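ParM protein (Staphylococcus aureus, PDB 3JS6) probably assembles into actin-like filaments that segregate plasmid DNA between daughter cells. Local coordinates at residues Lys216-Val229 with Phe262-Glu276. Sequence-based numbering, arbitrary orientation.
Sequences KGTIDFYKRIASHV and FKDEFYKEQDSLIEE
Phe-221 is the main bump of helix 218-228. Its ring fits as a knob into the hollow between Phe-266, Glu-269, Gln-270 and Leu-273 on helix 263-276. With CG anti to the backbone N (chi1 -174°), the ring reaches across to the other helix. Its edge meets the face of Phe-266 in an offset edge-to-face pair, centroids 5.4 Å apart and planes at 82°. Another part of that edge abuts the backbone, Phe-221 CE1 lying 3.3 Å from N of Gln-270. Leu-273 CD1 packs 3.6 Å from CD1 of Phe-221.

Glu-269 is the knob in return, set among Phe-221, Arg-224, Ile-225 and His-228. Its OE2 lies over the centre of the His-228 ring. Ile-225 CD1 lies 3.9 Å from CD1 of Phe-266. Beyond it, Val-229 CG2 rests 3.8 Å from CB of Phe-262. At the other end a salt bridge joins Lys-216 NZ to Glu-276 OE1 (2.6 Å).

The two helix axes come within 9.4 Å, with 136° between their N-to-C directions. This helix pair belongs to the C-terminal MreB-like region of the actin-like fold. Helix 218-228 follows edge strand 205-214. Helix 301-311 adds Ile-303 against Phe-266 and His-304 against Phe-221, while helix 240-244 packs Ile-243 on Phe-262.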
loop_
_atom_site.group_PDB
_atom_site.type_symbol
_atom_site.label_atom_id
_atom_site.label_comp_id
_atom_site.label_asym_id
_atom_site.label_seq_id
_atom_site.Cartn_x
_atom_site.Cartn_y
_atom_site.Cartn_z
ATOM N N LYS A 216 -18.642 1.983 -2.758
ATOM C CA LYS A 216 -19.071 0.956 -1.815
ATOM C C LYS A 216 -17.863 0.048 -1.614
ATOM O O LYS A 216 -17.192 -0.306 -2.581
ATOM C CB LYS A 216 -20.242 0.156 -2.399
ATOM C CG LYS A 216 -21.486 1.003 -2.694
ATOM C CD LYS A 216 -22.289 0.464 -3.884
ATOM C CE LYS A 216 -22.835 -0.931 -3.618
ATOM N NZ LYS A 216 -23.701 -1.403 -4.738
ATOM N N GLY A 217 -17.583 -0.321 -0.368
ATOM C CA GLY A 217 -16.441 -1.172 -0.092
ATOM C C GLY A 217 -16.773 -2.326 0.828
ATOM O O GLY A 217 -17.947 -2.678 0.997
ATOM N N THR A 218 -15.745 -2.920 1.423
ATOM C CA THR A 218 -15.948 -4.051 2.320
ATOM C C THR A 218 -16.750 -3.667 3.570
ATOM O O THR A 218 -17.524 -4.470 4.081
ATOM C CB THR A 218 -14.605 -4.677 2.731
ATOM O OG1 THR A 218 -13.808 -3.703 3.416
ATOM C CG2 THR A 218 -13.858 -5.173 1.489
ATOM N N ILE A 219 -16.559 -2.445 4.055
ATOM C CA ILE A 219 -17.297 -1.958 5.220
ATOM C C ILE A 219 -18.793 -2.002 4.875
ATOM O O ILE A 219 -19.600 -2.535 5.634
ATOM C CB ILE A 219 -16.852 -0.515 5.578
ATOM C CG1 ILE A 219 -15.400 -0.544 6.064
ATOM C CG2 ILE A 219 -17.781 0.091 6.628
ATOM C CD1 ILE A 219 -14.772 0.814 6.280
ATOM N N ASP A 220 -19.154 -1.469 3.712
ATOM C CA ASP A 220 -20.544 -1.493 3.266
ATOM C C ASP A 220 -21.044 -2.936 3.118
ATOM O O ASP A 220 -22.210 -3.240 3.416
ATOM C CB ASP A 220 -20.690 -0.792 1.918
ATOM C CG ASP A 220 -20.431 0.687 2.004
ATOM O OD1 ASP A 220 -21.334 1.420 2.475
ATOM O OD2 ASP A 220 -19.319 1.112 1.610
ATOM N N PHE A 221 -20.167 -3.817 2.641
ATOM C CA PHE A 221 -20.524 -5.220 2.455
ATOM C C PHE A 221 -20.948 -5.848 3.785
ATOM O O PHE A 221 -22.084 -6.301 3.941
ATOM C CB PHE A 221 -19.324 -5.993 1.887
ATOM C CG PHE A 221 -19.629 -7.429 1.525
ATOM C CD1 PHE A 221 -20.585 -7.730 0.556
ATOM C CD2 PHE A 221 -18.928 -8.473 2.123
ATOM C CE1 PHE A 221 -20.836 -9.048 0.185
ATOM C CE2 PHE A 221 -19.169 -9.802 1.761
ATOM C CZ PHE A 221 -20.126 -10.090 0.790
ATOM N N TYR A 222 -20.012 -5.863 4.728
ATOM C CA TYR A 222 -20.221 -6.440 6.042
ATOM C C TYR A 222 -21.367 -5.770 6.792
ATOM O O TYR A 222 -22.042 -6.407 7.605
ATOM C CB TYR A 222 -18.931 -6.353 6.875
ATOM C CG TYR A 222 -17.812 -7.267 6.411
ATOM C CD1 TYR A 222 -16.757 -6.780 5.647
ATOM C CD2 TYR A 222 -17.802 -8.623 6.751
ATOM C CE1 TYR A 222 -15.711 -7.618 5.234
ATOM C CE2 TYR A 222 -16.764 -9.469 6.343
ATOM C CZ TYR A 222 -15.721 -8.958 5.585
ATOM O OH TYR A 222 -14.686 -9.776 5.186
ATOM N N LYS A 223 -21.580 -4.486 6.525
ATOM C CA LYS A 223 -22.659 -3.750 7.174
ATOM C C LYS A 223 -23.998 -4.192 6.617
ATOM O O LYS A 223 -24.949 -4.427 7.363
ATOM C CB LYS A 223 -22.481 -2.243 6.959
ATOM C CG LYS A 223 -21.914 -1.509 8.169
ATOM C CD LYS A 223 -23.020 -0.903 9.040
ATOM C CE LYS A 223 -24.024 -1.943 9.564
ATOM N NZ LYS A 223 -23.433 -2.949 10.497
ATOM N N ARG A 224 -24.066 -4.305 5.296
ATOM C CA ARG A 224 -25.291 -4.717 4.633
ATOM C C ARG A 224 -25.638 -6.149 5.056
ATOM O O ARG A 224 -26.805 -6.532 5.082
ATOM C CB ARG A 224 -25.113 -4.627 3.117
ATOM C CG ARG A 224 -26.404 -4.706 2.318
ATOM C CD ARG A 224 -26.116 -4.840 0.826
ATOM N NE ARG A 224 -25.455 -3.657 0.284
ATOM C CZ ARG A 224 -26.093 -2.570 -0.146
ATOM N NH1 ARG A 224 -27.421 -2.516 -0.101
ATOM N NH2 ARG A 224 -25.403 -1.537 -0.617
ATOM N N ILE A 225 -24.623 -6.940 5.400
ATOM C CA ILE A 225 -24.858 -8.317 5.830
ATOM C C ILE A 225 -25.333 -8.333 7.284
ATOM O O ILE A 225 -26.354 -8.950 7.602
ATOM C CB ILE A 225 -23.578 -9.188 5.685
ATOM C CG1 ILE A 225 -23.368 -9.555 4.212
ATOM C CG2 ILE A 225 -23.692 -10.454 6.530
ATOM C CD1 ILE A 225 -22.083 -10.295 3.948
ATOM N N ALA A 226 -24.592 -7.646 8.153
ATOM C CA ALA A 226 -24.925 -7.567 9.575
ATOM C C ALA A 226 -26.345 -7.053 9.798
ATOM O O ALA A 226 -26.966 -7.340 10.824
ATOM C CB ALA A 226 -23.930 -6.663 10.293
ATOM N N SER A 227 -26.854 -6.295 8.832
ATOM C CA SER A 227 -28.200 -5.748 8.927
ATOM C C SER A 227 -29.273 -6.807 8.666
ATOM O O SER A 227 -30.161 -7.014 9.494
ATOM C CB SER A 227 -28.366 -4.579 7.948
ATOM O OG SER A 227 -28.243 -5.005 6.600
ATOM N N HIS A 228 -29.194 -7.475 7.518
ATOM C CA HIS A 228 -30.170 -8.504 7.175
ATOM C C HIS A 228 -30.258 -9.559 8.277
ATOM O O HIS A 228 -31.343 -10.058 8.586
ATOM C CB HIS A 228 -29.802 -9.153 5.839
ATOM C CG HIS A 228 -29.948 -8.233 4.666
ATOM N ND1 HIS A 228 -29.466 -6.941 4.669
ATOM C CD2 HIS A 228 -30.509 -8.421 3.447
ATOM C CE1 HIS A 228 -29.724 -6.374 3.504
ATOM N NE2 HIS A 228 -30.355 -7.251 2.744
ATOM N N VAL A 229 -29.113 -9.880 8.876
ATOM C CA VAL A 229 -29.049 -10.862 9.953
ATOM C C VAL A 229 -29.629 -10.279 11.248
ATOM O O VAL A 229 -29.826 -10.999 12.226
ATOM C CB VAL A 229 -27.588 -11.325 10.206
ATOM C CG1 VAL A 229 -27.544 -12.327 11.341
ATOM C CG2 VAL A 229 -27.012 -11.947 8.943
ATOM N N PHE A 262 -24.590 -17.271 8.884
ATOM C CA PHE A 262 -25.134 -16.262 7.978
ATOM C C PHE A 262 -24.781 -16.546 6.524
ATOM O O PHE A 262 -24.821 -15.646 5.678
ATOM C CB PHE A 262 -24.619 -14.871 8.357
ATOM C CG PHE A 262 -23.120 -14.779 8.442
ATOM C CD1 PHE A 262 -22.453 -15.135 9.607
ATOM C CD2 PHE A 262 -22.376 -14.333 7.355
ATOM C CE1 PHE A 262 -21.063 -15.048 9.692
ATOM C CE2 PHE A 262 -20.989 -14.242 7.429
ATOM C CZ PHE A 262 -20.330 -14.600 8.599
ATOM N N LYS A 263 -24.450 -17.802 6.238
ATOM C CA LYS A 263 -24.075 -18.220 4.894
ATOM C C LYS A 263 -25.000 -17.714 3.789
ATOM O O LYS A 263 -24.536 -17.288 2.725
ATOM C CB LYS A 263 -24.000 -19.748 4.828
ATOM C CG LYS A 263 -23.549 -20.281 3.474
ATOM C CD LYS A 263 -24.699 -20.903 2.687
ATOM C CE LYS A 263 -25.206 -22.181 3.355
ATOM N NZ LYS A 263 -26.197 -22.905 2.505
ATOM N N ASP A 264 -26.303 -17.763 4.046
ATOM C CA ASP A 264 -27.319 -17.345 3.081
ATOM C C ASP A 264 -27.224 -15.857 2.753
ATOM O O ASP A 264 -27.296 -15.446 1.587
ATOM C CB ASP A 264 -28.710 -17.652 3.647
ATOM C CG ASP A 264 -29.766 -17.761 2.572
ATOM O OD1 ASP A 264 -29.721 -16.973 1.600
ATOM O OD2 ASP A 264 -30.653 -18.632 2.710
ATOM N N GLU A 265 -27.075 -15.054 3.799
ATOM C CA GLU A 265 -26.974 -13.616 3.653
ATOM C C GLU A 265 -25.744 -13.291 2.821
ATOM O O GLU A 265 -25.840 -12.616 1.791
ATOM C CB GLU A 265 -26.868 -12.945 5.026
ATOM C CG GLU A 265 -28.194 -12.839 5.796
ATOM C CD GLU A 265 -28.596 -14.131 6.497
ATOM O OE1 GLU A 265 -28.816 -15.158 5.815
ATOM O OE2 GLU A 265 -28.693 -14.115 7.744
ATOM N N PHE A 266 -24.597 -13.791 3.273
ATOM C CA PHE A 266 -23.337 -13.567 2.584
ATOM C C PHE A 266 -23.503 -13.712 1.080
ATOM O O PHE A 266 -23.361 -12.741 0.344
ATOM C CB PHE A 266 -22.278 -14.550 3.076
ATOM C CG PHE A 266 -20.931 -14.328 2.466
ATOM C CD1 PHE A 266 -20.006 -13.493 3.082
ATOM C CD2 PHE A 266 -20.597 -14.931 1.255
ATOM C CE1 PHE A 266 -18.770 -13.262 2.500
ATOM C CE2 PHE A 266 -19.365 -14.705 0.663
ATOM C CZ PHE A 266 -18.449 -13.869 1.288
ATOM N N TYR A 267 -23.822 -14.920 0.629
ATOM C CA TYR A 267 -23.980 -15.180 -0.796
ATOM C C TYR A 267 -24.944 -14.233 -1.486
ATOM O O TYR A 267 -24.808 -13.969 -2.680
ATOM C CB TYR A 267 -24.427 -16.623 -1.043
ATOM C CG TYR A 267 -23.396 -17.674 -0.681
ATOM C CD1 TYR A 267 -23.482 -18.969 -1.200
ATOM C CD2 TYR A 267 -22.354 -17.388 0.195
ATOM C CE1 TYR A 267 -22.552 -19.949 -0.851
ATOM C CE2 TYR A 267 -21.421 -18.357 0.552
ATOM C CZ TYR A 267 -21.526 -19.633 0.029
ATOM O OH TYR A 267 -20.616 -20.594 0.409
ATOM N N LYS A 268 -25.917 -13.719 -0.742
ATOM C CA LYS A 268 -26.894 -12.802 -1.324
ATOM C C LYS A 268 -26.305 -11.415 -1.533
ATOM O O LYS A 268 -26.440 -10.825 -2.606
ATOM C CB LYS A 268 -28.140 -12.728 -0.436
ATOM C CG LYS A 268 -29.355 -13.515 -0.964
ATOM C CD LYS A 268 -28.984 -14.804 -1.711
ATOM C CE LYS A 268 -28.703 -14.539 -3.201
ATOM N NZ LYS A 268 -28.393 -15.780 -3.980
ATOM N N GLU A 269 -25.649 -10.895 -0.505
ATOM C CA GLU A 269 -25.028 -9.589 -0.608
ATOM C C GLU A 269 -23.942 -9.642 -1.687
ATOM O O GLU A 269 -23.898 -8.800 -2.581
ATOM C CB GLU A 269 -24.410 -9.203 0.733
ATOM C CG GLU A 269 -24.905 -7.879 1.307
ATOM C CD GLU A 269 -26.378 -7.910 1.710
ATOM O OE1 GLU A 269 -27.251 -7.986 0.818
ATOM O OE2 GLU A 269 -26.662 -7.864 2.927
ATOM N N GLN A 270 -23.071 -10.646 -1.609
ATOM C CA GLN A 270 -21.986 -10.781 -2.575
ATOM C C GLN A 270 -22.514 -11.020 -3.993
ATOM O O GLN A 270 -21.901 -10.612 -4.973
ATOM C CB GLN A 270 -21.046 -11.924 -2.172
ATOM C CG GLN A 270 -21.473 -13.292 -2.695
ATOM C CD GLN A 270 -20.358 -14.015 -3.441
ATOM O OE1 GLN A 270 -20.623 -14.818 -4.344
ATOM N NE2 GLN A 270 -19.111 -13.742 -3.064
ATOM N N ASP A 271 -23.653 -11.688 -4.106
ATOM C CA ASP A 271 -24.226 -11.948 -5.420
ATOM C C ASP A 271 -24.536 -10.645 -6.134
ATOM O O ASP A 271 -24.306 -10.509 -7.343
ATOM C CB ASP A 271 -25.508 -12.759 -5.282
ATOM C CG ASP A 271 -25.352 -14.169 -5.786
ATOM O OD1 ASP A 271 -24.485 -14.898 -5.252
ATOM O OD2 ASP A 271 -26.097 -14.543 -6.718
ATOM N N SER A 272 -25.070 -9.692 -5.376
ATOM C CA SER A 272 -25.430 -8.387 -5.919
ATOM C C SER A 272 -24.201 -7.510 -6.161
ATOM O O SER A 272 -24.151 -6.749 -7.122
ATOM C CB SER A 272 -26.397 -7.677 -4.971
ATOM O OG SER A 272 -25.948 -7.755 -3.626
ATOM N N LEU A 273 -23.221 -7.611 -5.274
ATOM C CA LEU A 273 -22.002 -6.833 -5.418
ATOM C C LEU A 273 -21.329 -7.239 -6.732
ATOM O O LEU A 273 -20.987 -6.389 -7.556
ATOM C CB LEU A 273 -21.082 -7.100 -4.228
ATOM C CG LEU A 273 -19.829 -6.246 -4.031
ATOM C CD1 LEU A 273 -19.454 -6.254 -2.561
ATOM C CD2 LEU A 273 -18.681 -6.770 -4.874
ATOM N N ILE A 274 -21.177 -8.542 -6.945
ATOM C CA ILE A 274 -20.527 -9.016 -8.154
ATOM C C ILE A 274 -21.306 -8.709 -9.423
ATOM O O ILE A 274 -20.719 -8.398 -10.464
ATOM C CB ILE A 274 -20.231 -10.534 -8.073
ATOM C CG1 ILE A 274 -19.199 -10.795 -6.967
ATOM C CG2 ILE A 274 -19.716 -11.031 -9.403
ATOM C CD1 ILE A 274 -18.778 -12.250 -6.841
ATOM N N GLU A 275 -22.629 -8.786 -9.357
ATOM C CA GLU A 275 -23.411 -8.488 -10.549
ATOM C C GLU A 275 -23.238 -7.011 -10.888
ATOM O O GLU A 275 -23.133 -6.631 -12.041
ATOM C CB GLU A 275 -24.891 -8.815 -10.310
ATOM C CG GLU A 275 -25.844 -8.206 -11.334
ATOM C CD GLU A 275 -25.794 -8.893 -12.689
ATOM O OE1 GLU A 275 -24.750 -8.823 -13.371
ATOM O OE2 GLU A 275 -26.814 -9.503 -13.075
ATOM N N GLU A 276 -23.201 -6.173 -9.869
ATOM C CA GLU A 276 -23.038 -4.756 -10.119
ATOM C C GLU A 276 -21.670 -4.456 -10.730
ATOM O O GLU A 276 -21.562 -3.707 -11.704
ATOM C CB GLU A 276 -23.195 -3.957 -8.822
ATOM C CG GLU A 276 -22.999 -2.468 -9.035
ATOM C CD GLU A 276 -23.314 -1.663 -7.798
ATOM O OE1 GLU A 276 -24.383 -1.904 -7.206
ATOM O OE2 GLU A 276 -22.507 -0.787 -7.425
#